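Local atomic coordinates of BtGH115A (Bacteroides thetaiotaomicron, PDB entry 5BY3), a protein that is a family GH115 4-O-methyl-alpha-glucuronidase specific for decorated arabinogalactans. Residues A[130-135]-A[467-472]; A[136-141]-A[549-554]; A[691-696]-A[742-747]. All coordinates share one frame; numbering follows the deposited sequence.

Contact 1 of 3, residues A[130-135]-A[467-472]; sequences SPWEWW and KHWLER
Arg472, on helix 462-473, lays its guanidinium group against the turn that starts at Ser130, and Trp132 and Trp469 meet beside it. CG of Arg472 stands anti to the backbone N (chi1 -169°) and the chain then kinks at CD, which swings the planar end off the helix and against the loop. Over one face of the guanidinium lie Ser130 CA and Pro131 CD, the latter 3.8 Å from Arg472 NH2. At the rim, close to the guanidinium plane, sits Trp132 CD1, 4.0 Å from the same NH2. The indole and guanidinium planes are only 25° apart, so Arg472 meets the ring edge to edge rather than stacking as in a cation-pi pair. The two indoles run across each other at about a right angle, their NE1 atoms 4.2 Å apart, with Trp132 NE1 near the plane of the Trp469 ring. Both N-H groups donate to OE1 of Glu445, which accounts for their convergence, and OE2 of the same glutamate forms a salt bridge with Arg472 NH1. One carboxylate thus satisfies three donors drawn from both segments, fixing the rotation of both rings and probably balancing the arginine charge. The receiving loop is itself firmly shaped. A type I turn is closed by Glu133 N on Ser130 O (3.1 Å), and Ser130 OG accepts from Trp132 N (2.8 Å) in an ST turn; the same hydroxyl is also hydrogen-bonded to Glu473. Trp132 packs further on Ile437 and Leu202, and its side chain lies about 13 Å from the bound nickel ion. This buried cluster of tryptophans and arginine around a shared glutamate joins the loop between helix 113-126 and strand 145-148 to a helix that follows the eight parallel strands of the TIM-barrel domain.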
loop_
_atom_site.group_PDB
_atom_site.type_symbol
_atom_site.label_atom_id
_atom_site.label_comp_id
_atom_site.label_asym_id
_atom_site.label_seq_id
_atom_site.Cartn_x
_atom_site.Cartn_y
_atom_site.Cartn_z
ATOM N N SER A 130 19.954 2.201 1.627
ATOM C CA SER A 130 18.548 1.839 1.471
ATOM C C SER A 130 17.667 2.524 2.543
ATOM O O SER A 130 18.105 2.686 3.695
ATOM C CB SER A 130 18.419 0.307 1.579
ATOM O OG SER A 130 17.131 -0.141 1.992
ATOM N N PRO A 131 16.418 2.913 2.177
ATOM C CA PRO A 131 15.376 3.210 3.183
ATOM C C PRO A 131 15.252 2.180 4.322
ATOM O O PRO A 131 14.881 2.550 5.441
ATOM C CB PRO A 131 14.082 3.198 2.355
ATOM C CG PRO A 131 14.523 3.728 1.024
ATOM C CD PRO A 131 15.950 3.246 0.810
ATOM N N TRP A 132 15.563 0.920 4.038
ATOM C CA TRP A 132 15.394 -0.162 4.990
ATOM C C TRP A 132 16.703 -0.598 5.698
ATOM O O TRP A 132 16.748 -1.663 6.350
ATOM C CB TRP A 132 14.752 -1.327 4.273
ATOM C CG TRP A 132 13.571 -0.903 3.480
ATOM C CD1 TRP A 132 13.551 -0.561 2.182
ATOM C CD2 TRP A 132 12.244 -0.732 3.966
ATOM N NE1 TRP A 132 12.274 -0.195 1.803
ATOM C CE2 TRP A 132 11.458 -0.287 2.890
ATOM C CE3 TRP A 132 11.646 -0.908 5.215
ATOM C CZ2 TRP A 132 10.105 -0.041 3.009
ATOM C CZ3 TRP A 132 10.298 -0.666 5.347
ATOM C CH2 TRP A 132 9.533 -0.236 4.247
ATOM N N GLU A 133 17.748 0.221 5.524
ATOM C CA GLU A 133 18.988 0.212 6.302
ATOM C C GLU A 133 18.768 -0.315 7.723
ATOM O O GLU A 133 19.383 -1.298 8.152
ATOM C CB GLU A 133 19.519 1.655 6.328
ATOM C CG GLU A 133 20.647 1.982 7.297
ATOM C CD GLU A 133 20.181 2.606 8.593
ATOM O OE1 GLU A 133 19.376 3.570 8.576
ATOM O OE2 GLU A 133 20.658 2.131 9.648
ATOM N N TRP A 134 17.873 0.333 8.443
ATOM C CA TRP A 134 17.523 -0.097 9.772
ATOM C C TRP A 134 16.311 -1.028 9.773
ATOM O O TRP A 134 16.329 -2.034 10.502
ATOM C CB TRP A 134 17.272 1.105 10.673
ATOM C CG TRP A 134 17.241 0.705 12.137
ATOM C CD1 TRP A 134 18.324 0.483 12.969
ATOM C CD2 TRP A 134 16.068 0.484 12.932
ATOM N NE1 TRP A 134 17.877 0.138 14.222
ATOM C CE2 TRP A 134 16.507 0.122 14.233
ATOM C CE3 TRP A 134 14.693 0.576 12.675
ATOM C CZ2 TRP A 134 15.623 -0.156 15.271
ATOM C CZ3 TRP A 134 13.801 0.293 13.705
ATOM C CH2 TRP A 134 14.275 -0.078 14.998
ATOM N N TRP A 135 15.291 -0.692 8.962
ATOM C CA TRP A 135 13.960 -1.295 9.068
ATOM C C TRP A 135 13.854 -2.713 8.469
ATOM O O TRP A 135 12.935 -3.495 8.805
ATOM C CB TRP A 135 12.881 -0.357 8.500
ATOM C CG TRP A 135 12.383 0.685 9.516
ATOM C CD1 TRP A 135 12.856 1.987 9.697
ATOM C CD2 TRP A 135 11.358 0.498 10.497
ATOM N NE1 TRP A 135 12.164 2.595 10.714
ATOM C CE2 TRP A 135 11.238 1.713 11.217
ATOM C CE3 TRP A 135 10.513 -0.582 10.838
ATOM C CZ2 TRP A 135 10.331 1.867 12.260
ATOM C CZ3 TRP A 135 9.601 -0.425 11.861
ATOM C CH2 TRP A 135 9.529 0.795 12.582
ATOM N N LYS A 467 13.140 -5.765 -9.938
ATOM C CA LYS A 467 14.501 -6.159 -10.231
ATOM C C LYS A 467 15.530 -5.202 -9.586
ATOM O O LYS A 467 16.428 -5.641 -8.891
ATOM C CB LYS A 467 14.672 -6.207 -11.740
ATOM C CG LYS A 467 16.043 -6.677 -12.214
ATOM C CD LYS A 467 16.097 -6.688 -13.737
ATOM C CE LYS A 467 17.511 -6.478 -14.231
ATOM N NZ LYS A 467 18.228 -7.772 -14.150
ATOM N N HIS A 468 15.377 -3.901 -9.803
ATOM C CA HIS A 468 16.284 -2.903 -9.286
ATOM C C HIS A 468 16.294 -2.951 -7.761
ATOM O O HIS A 468 17.340 -2.710 -7.116
ATOM C CB HIS A 468 15.875 -1.525 -9.796
ATOM C CG HIS A 468 16.792 -0.427 -9.368
ATOM N ND1 HIS A 468 16.755 0.127 -8.100
ATOM C CD2 HIS A 468 17.764 0.235 -10.041
ATOM C CE1 HIS A 468 17.680 1.065 -8.004
ATOM N NE2 HIS A 468 18.301 1.157 -9.170
ATOM N N TRP A 469 15.142 -3.299 -7.186
ATOM C CA TRP A 469 14.977 -3.296 -5.745
ATOM C C TRP A 469 15.703 -4.489 -5.148
ATOM O O TRP A 469 16.469 -4.297 -4.205
ATOM C CB TRP A 469 13.485 -3.291 -5.352
ATOM C CG TRP A 469 13.214 -3.100 -3.861
ATOM C CD1 TRP A 469 13.147 -1.895 -3.181
ATOM C CD2 TRP A 469 12.991 -4.135 -2.865
ATOM N NE1 TRP A 469 12.869 -2.125 -1.855
ATOM C CE2 TRP A 469 12.775 -3.484 -1.631
ATOM C CE3 TRP A 469 12.897 -5.534 -2.917
ATOM C CZ2 TRP A 469 12.481 -4.187 -0.440
ATOM C CZ3 TRP A 469 12.593 -6.236 -1.734
ATOM C CH2 TRP A 469 12.391 -5.564 -0.513
ATOM N N LEU A 470 15.466 -5.698 -5.685
ATOM C CA LEU A 470 16.126 -6.960 -5.190
ATOM C C LEU A 470 17.612 -6.917 -5.382
ATOM O O LEU A 470 18.373 -7.293 -4.472
ATOM C CB LEU A 470 15.585 -8.256 -5.860
ATOM C CG LEU A 470 14.076 -8.540 -5.726
ATOM C CD1 LEU A 470 13.555 -9.445 -6.807
ATOM C CD2 LEU A 470 13.683 -9.068 -4.363
ATOM N N GLU A 471 18.017 -6.432 -6.555
ATOM C CA GLU A 471 19.432 -6.188 -6.842
ATOM C C GLU A 471 20.029 -5.276 -5.816
ATOM O O GLU A 471 21.094 -5.576 -5.310
ATOM C CB GLU A 471 19.647 -5.638 -8.254
ATOM C CG GLU A 471 19.528 -6.714 -9.315
ATOM C CD GLU A 471 19.756 -6.209 -10.713
ATOM O OE1 GLU A 471 19.552 -4.992 -10.962
ATOM O OE2 GLU A 471 20.118 -7.059 -11.555
ATOM N N ARG A 472 19.330 -4.186 -5.474
ATOM C CA ARG A 472 19.829 -3.271 -4.418
ATOM C C ARG A 472 19.870 -3.900 -2.999
ATOM O O ARG A 472 20.832 -3.681 -2.266
ATOM C CB ARG A 472 19.075 -1.926 -4.435
ATOM C CG ARG A 472 19.626 -0.772 -3.596
ATOM C CD ARG A 472 18.522 0.290 -3.503
ATOM N NE ARG A 472 17.545 -0.051 -2.443
ATOM C CZ ARG A 472 16.324 0.474 -2.255
ATOM N NH1 ARG A 472 15.809 1.373 -3.072
ATOM N NH2 ARG A 472 15.580 0.059 -1.224
#

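Contact 2 of 3, residues A[136-141]-A[549-554]; sequences ADVTPE and AGRQSA
An inverse gamma turn centred on Val138 meets the beginning of helix 552-580, where Arg551 holds the N-cap position and Ala554 faces the loop. Val138 spreads its two methyls over both: CG1, anti to the backbone N (chi1 178°), lies over one face of the Arg551 guanidinium, 3.7 Å from NE, while CG2 touches Ala554 CB at 3.8 Å. Bent at chi2 and chi3, the arginine folds back along the loop, and its NH1 gives a bent hydrogen bond (2.5 Å, 138° at the hydrogen) to Thr139 O, approaching from outside the carbonyl plane. Its NE donates to Glu473 O. Shortened to alanine, Arg551 would give up its reach, which would probably leave Thr139 O and Glu473 O without these donors and Val138 CG1 with less cover. Thr139 also donates from OG1 to Gly550 O, in the carbonyl plane on a lone pair (2.8 Å). A water ties the backbones together as well: it donates to Asp137 O and Gly550 O and accepts from Ala554 N, an amide of the helix's first turn. Asp137 turns its carboxylate to Lys610 and Trp611. The loop is wedged between helices: Ala136 packs on Glu557 and Leu558 further along helix 552-580, and Pro140 rests on Thr53 and Val54 of helix 38-55, before the chain enters strand 145-148.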
loop_
_atom_site.group_PDB
_atom_site.type_symbol
_atom_site.label_atom_id
_atom_site.label_comp_id
_atom_site.label_asym_id
_atom_site.label_seq_id
_atom_site.Cartn_x
_atom_site.Cartn_y
_atom_site.Cartn_z
ATOM N N ALA A 136 14.792 -3.050 7.595
ATOM C CA ALA A 136 14.946 -4.441 7.211
ATOM C C ALA A 136 16.408 -4.877 7.254
ATOM O O ALA A 136 16.785 -5.838 6.611
ATOM C CB ALA A 136 14.316 -4.713 5.856
ATOM N N ASP A 137 17.224 -4.139 8.001
ATOM C CA ASP A 137 18.627 -4.512 8.257
ATOM C C ASP A 137 19.426 -4.609 6.992
ATOM O O ASP A 137 20.310 -5.464 6.894
ATOM C CB ASP A 137 18.738 -5.845 9.020
ATOM C CG ASP A 137 17.887 -5.863 10.248
ATOM O OD1 ASP A 137 18.283 -5.236 11.260
ATOM O OD2 ASP A 137 16.797 -6.469 10.196
ATOM N N VAL A 138 19.128 -3.738 6.028
ATOM C CA VAL A 138 19.840 -3.735 4.759
ATOM C C VAL A 138 21.165 -2.967 4.943
ATOM O O VAL A 138 21.315 -1.801 4.535
ATOM C CB VAL A 138 18.923 -3.197 3.660
ATOM C CG1 VAL A 138 19.629 -3.134 2.322
ATOM C CG2 VAL A 138 17.667 -4.078 3.557
ATOM N N THR A 139 22.136 -3.633 5.570
ATOM C CA THR A 139 23.390 -2.982 5.941
ATOM C C THR A 139 24.073 -2.262 4.769
ATOM O O THR A 139 24.420 -2.897 3.786
ATOM C CB THR A 139 24.369 -3.966 6.589
ATOM O OG1 THR A 139 23.658 -4.850 7.487
ATOM C CG2 THR A 139 25.470 -3.191 7.369
ATOM N N PRO A 140 24.266 -0.920 4.862
ATOM C CA PRO A 140 24.937 -0.262 3.690
ATOM C C PRO A 140 26.335 -0.788 3.524
ATOM O O PRO A 140 26.971 -1.215 4.495
ATOM C CB PRO A 140 24.978 1.240 4.039
ATOM C CG PRO A 140 24.089 1.378 5.260
ATOM C CD PRO A 140 23.950 0.032 5.950
ATOM N N GLU A 141 26.791 -0.783 2.289
ATOM C CA GLU A 141 28.118 -1.247 1.978
ATOM C C GLU A 141 29.042 -0.083 2.307
ATOM O O GLU A 141 28.610 1.076 2.303
ATOM C CB GLU A 141 28.200 -1.638 0.502
ATOM C CG GLU A 141 27.501 -2.951 0.206
ATOM C CD GLU A 141 27.864 -3.518 -1.147
ATOM O OE1 GLU A 141 26.935 -3.686 -1.979
ATOM O OE2 GLU A 141 29.071 -3.791 -1.378
ATOM N N ALA A 549 27.404 -11.176 3.368
ATOM C CA ALA A 549 27.407 -11.387 4.837
ATOM C C ALA A 549 26.555 -10.376 5.640
ATOM O O ALA A 549 25.832 -10.757 6.600
ATOM C CB ALA A 549 28.838 -11.429 5.367
ATOM N N GLY A 550 26.635 -9.103 5.241
ATOM C CA GLY A 550 25.825 -8.060 5.859
ATOM C C GLY A 550 24.331 -8.067 5.509
ATOM O O GLY A 550 23.585 -7.226 6.000
ATOM N N ARG A 551 23.885 -9.016 4.678
ATOM C CA ARG A 551 22.510 -9.024 4.185
ATOM C C ARG A 551 21.636 -10.290 4.413
ATOM O O ARG A 551 20.621 -10.474 3.744
ATOM C CB ARG A 551 22.426 -8.368 2.782
ATOM C CG ARG A 551 21.883 -6.943 2.928
ATOM C CD ARG A 551 22.866 -5.797 2.702
ATOM N NE ARG A 551 22.498 -5.265 1.402
ATOM C CZ ARG A 551 22.964 -4.186 0.815
ATOM N NH1 ARG A 551 23.869 -3.410 1.394
ATOM N NH2 ARG A 551 22.494 -3.893 -0.389
ATOM N N GLN A 552 22.017 -11.119 5.396
ATOM C CA GLN A 552 21.371 -12.421 5.661
ATOM C C GLN A 552 20.062 -12.246 6.382
ATOM O O GLN A 552 19.097 -12.977 6.123
ATOM C CB GLN A 552 22.265 -13.372 6.491
ATOM C CG GLN A 552 23.535 -13.876 5.805
ATOM C CD GLN A 552 23.274 -14.947 4.750
ATOM O OE1 GLN A 552 22.253 -15.687 4.797
ATOM N NE2 GLN A 552 24.197 -15.036 3.773
ATOM N N SER A 553 20.032 -11.301 7.311
ATOM C CA SER A 553 18.779 -10.917 7.953
ATOM C C SER A 553 17.768 -10.292 6.961
ATOM O O SER A 553 16.605 -10.655 6.968
ATOM C CB SER A 553 19.057 -9.997 9.143
ATOM O OG SER A 553 19.852 -10.665 10.118
ATOM N N ALA A 554 18.211 -9.401 6.082
ATOM C CA ALA A 554 17.309 -8.838 5.074
ATOM C C ALA A 554 16.767 -9.942 4.193
ATOM O O ALA A 554 15.595 -9.920 3.748
ATOM C CB ALA A 554 18.015 -7.790 4.227
HETATM O O HOH W 1 20.636 -8.204 6.880
#

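Contact 3 of 3, residues A[691-696]-A[742-747]; sequences EVDIRL and IRKIVL. With SO4 (sulfate ion), chain B.
Arg695 sets CG anti to its carbonyl carbon (chi1 -75°) and then bends almost eclipsed at chi2 (-17°), which lays its chain alongside Ile742; Arg695 CD touches Ile742 CG1 at 3.7 Å, and Ile742 CD1 lies over one face of the guanidinium. The same bend aims NE at Asp693 OD1 (2.8 Å), met from above the carboxylate plane. NH2 reaches outward to O1 of a sulfate ion, probably from the crystallisation liquor, at 2.6 Å. Lys744 runs beside Asp693 and makes a long salt bridge, NZ to OD2 at 3.8 Å; its CE also brushes OE2 of Glu691, whose OE1 forms a salt bridge with Arg641. Beneath these groups the strands form an antiparallel ladder in the C-terminal domain, whose two facing antiparallel sheets are consistent with the beta-sandwich of galactose-binding-like domains. Val692 and Ile745 are a hydrogen-bonded pair (Val692 N to Ile745 O 2.6 Å), as are Ile694 and Arg743 (Arg743 N to Ile694 O 2.9 Å). The face bearing these four residues turns to the other sheet: Val692 CB meets Ile745 CG2 at 3.6 Å, Ile694 packs on Phe709 and Val711, and Arg743 bonds through NE to Ala722 O.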
loop_
_atom_site.group_PDB
_atom_site.type_symbol
_atom_site.label_atom_id
_atom_site.label_comp_id
_atom_site.label_asym_id
_atom_site.label_seq_id
_atom_site.Cartn_x
_atom_site.Cartn_y
_atom_site.Cartn_z
ATOM N N GLU A 691 -20.114 -22.964 -23.648
ATOM C CA GLU A 691 -20.102 -22.172 -22.405
ATOM C C GLU A 691 -18.913 -21.228 -22.410
ATOM O O GLU A 691 -17.778 -21.657 -22.292
ATOM C CB GLU A 691 -20.081 -23.071 -21.151
ATOM C CG GLU A 691 -20.444 -22.348 -19.846
ATOM C CD GLU A 691 -19.935 -23.063 -18.598
ATOM O OE1 GLU A 691 -20.490 -24.113 -18.214
ATOM O OE2 GLU A 691 -18.967 -22.571 -17.991
ATOM N N VAL A 692 -19.165 -19.940 -22.542
ATOM C CA VAL A 692 -18.068 -18.966 -22.533
ATOM C C VAL A 692 -17.831 -18.433 -21.132
ATOM O O VAL A 692 -18.736 -17.871 -20.537
ATOM C CB VAL A 692 -18.318 -17.832 -23.550
ATOM C CG1 VAL A 692 -17.136 -16.856 -23.590
ATOM C CG2 VAL A 692 -18.574 -18.447 -24.916
ATOM N N ASP A 693 -16.602 -18.605 -20.640
ATOM C CA ASP A 693 -16.181 -18.325 -19.256
ATOM C C ASP A 693 -15.149 -17.207 -19.334
ATOM O O ASP A 693 -14.042 -17.407 -19.797
ATOM C CB ASP A 693 -15.576 -19.613 -18.680
ATOM C CG ASP A 693 -15.295 -19.548 -17.176
ATOM O OD1 ASP A 693 -15.374 -18.450 -16.583
ATOM O OD2 ASP A 693 -14.945 -20.618 -16.596
ATOM N N ILE A 694 -15.543 -16.021 -18.918
ATOM C CA ILE A 694 -14.745 -14.807 -19.089
ATOM C C ILE A 694 -14.314 -14.309 -17.711
ATOM O O ILE A 694 -15.143 -14.162 -16.806
ATOM C CB ILE A 694 -15.529 -13.696 -19.829
ATOM C CG1 ILE A 694 -16.002 -14.199 -21.187
ATOM C CG2 ILE A 694 -14.673 -12.450 -20.020
ATOM C CD1 ILE A 694 -17.028 -13.301 -21.841
ATOM N N ARG A 695 -13.015 -14.083 -17.560
ATOM C CA ARG A 695 -12.438 -13.718 -16.293
ATOM C C ARG A 695 -11.824 -12.329 -16.473
ATOM O O ARG A 695 -11.068 -12.072 -17.429
ATOM C CB ARG A 695 -11.338 -14.699 -15.913
ATOM C CG ARG A 695 -11.642 -16.116 -15.401
ATOM C CD ARG A 695 -13.031 -16.435 -14.896
ATOM N NE ARG A 695 -13.257 -17.891 -14.759
ATOM C CZ ARG A 695 -12.677 -18.703 -13.861
ATOM N NH1 ARG A 695 -11.772 -18.252 -12.987
ATOM N NH2 ARG A 695 -12.994 -19.999 -13.840
ATOM N N LEU A 696 -12.167 -11.421 -15.562
ATOM C CA LEU A 696 -11.748 -10.037 -15.655
ATOM C C LEU A 696 -11.220 -9.578 -14.313
ATOM O O LEU A 696 -11.482 -10.193 -13.281
ATOM C CB LEU A 696 -12.894 -9.119 -16.098
ATOM C CG LEU A 696 -13.711 -9.496 -17.330
ATOM C CD1 LEU A 696 -15.085 -10.009 -16.889
ATOM C CD2 LEU A 696 -13.821 -8.265 -18.216
ATOM N N ILE A 742 -16.154 -12.885 -12.704
ATOM C CA ILE A 742 -16.385 -14.091 -13.458
ATOM C C ILE A 742 -17.748 -13.971 -14.132
ATOM O O ILE A 742 -18.758 -13.785 -13.439
ATOM C CB ILE A 742 -16.410 -15.354 -12.573
ATOM C CG1 ILE A 742 -15.047 -15.614 -11.903
ATOM C CG2 ILE A 742 -16.904 -16.577 -13.385
ATOM C CD1 ILE A 742 -14.969 -16.939 -11.114
ATOM N N ARG A 743 -17.772 -14.093 -15.472
ATOM C CA ARG A 743 -19.021 -14.118 -16.248
ATOM C C ARG A 743 -19.054 -15.318 -17.178
ATOM O O ARG A 743 -18.228 -15.448 -18.096
ATOM C CB ARG A 743 -19.251 -12.805 -17.019
ATOM C CG ARG A 743 -19.599 -11.624 -16.148
ATOM C CD ARG A 743 -21.048 -11.706 -15.638
ATOM N NE ARG A 743 -21.358 -10.602 -14.700
ATOM C CZ ARG A 743 -21.247 -10.657 -13.364
ATOM N NH1 ARG A 743 -20.832 -11.753 -12.749
ATOM N NH2 ARG A 743 -21.525 -9.582 -12.638
ATOM N N LYS A 744 -20.006 -16.201 -16.907
ATOM C CA LYS A 744 -20.315 -17.321 -17.771
ATOM C C LYS A 744 -21.486 -16.989 -18.683
ATOM O O LYS A 744 -22.464 -16.337 -18.277
ATOM C CB LYS A 744 -20.630 -18.553 -16.940
ATOM C CG LYS A 744 -19.437 -19.016 -16.122
ATOM C CD LYS A 744 -19.666 -20.382 -15.488
ATOM C CE LYS A 744 -18.350 -21.026 -15.067
ATOM N NZ LYS A 744 -17.669 -20.247 -14.008
ATOM N N ILE A 745 -21.368 -17.420 -19.931
ATOM C CA ILE A 745 -22.469 -17.316 -20.882
ATOM C C ILE A 745 -22.572 -18.578 -21.733
ATOM O O ILE A 745 -21.564 -19.180 -22.126
ATOM C CB ILE A 745 -22.408 -16.009 -21.721
ATOM C CG1 ILE A 745 -23.740 -15.752 -22.411
ATOM C CG2 ILE A 745 -21.273 -16.035 -22.733
ATOM C CD1 ILE A 745 -23.979 -14.289 -22.721
ATOM N N VAL A 746 -23.807 -18.986 -21.981
ATOM C CA VAL A 746 -24.097 -20.085 -22.891
ATOM C C VAL A 746 -24.633 -19.497 -24.210
ATOM O O VAL A 746 -25.551 -18.637 -24.218
ATOM C CB VAL A 746 -25.019 -21.141 -22.226
ATOM C CG1 VAL A 746 -25.751 -22.004 -23.251
ATOM C CG2 VAL A 746 -24.206 -22.014 -21.267
ATOM N N LEU A 747 -24.008 -19.929 -25.309
ATOM C CA LEU A 747 -24.400 -19.495 -26.655
ATOM C C LEU A 747 -24.627 -20.684 -27.583
ATOM O O LEU A 747 -23.966 -21.723 -27.438
ATOM C CB LEU A 747 -23.370 -18.539 -27.269
ATOM C CG LEU A 747 -22.907 -17.256 -26.558
ATOM C CD1 LEU A 747 -21.607 -16.757 -27.213
ATOM C CD2 LEU A 747 -23.975 -16.174 -26.502
HETATM S S SO4 B . -11.541 -21.833 -10.520
HETATM O O1 SO4 B . -12.273 -21.053 -11.552
HETATM O O2 SO4 B . -12.406 -22.912 -9.967
HETATM O O3 SO4 B . -10.319 -22.423 -11.117
HETATM O O4 SO4 B . -11.189 -20.927 -9.406
#

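Contacts 1 and 2 are neighbours, centres 9 Å apart, and hold consecutive parts of one loop, 130-141; Trp132 O probably accepts from Val138 N, and Ser130 CB touches Val138 CG1. Contact 1 is buried and relies on aromatic and arginine side chains gathered at a glutamate outside its segments. Contact 2, nearer the surface, works mostly through backbone carbonyls, direct donors and a water. Each fastens the loop to a different helix, 462-473 or 552-580. Contact 3 stands apart, its centre 42 Å from that of contact 1: regular strand pairing within the C-terminal domain, with a mostly apolar inner face, and an outer one where charged groups mix with Ile742 and Val746.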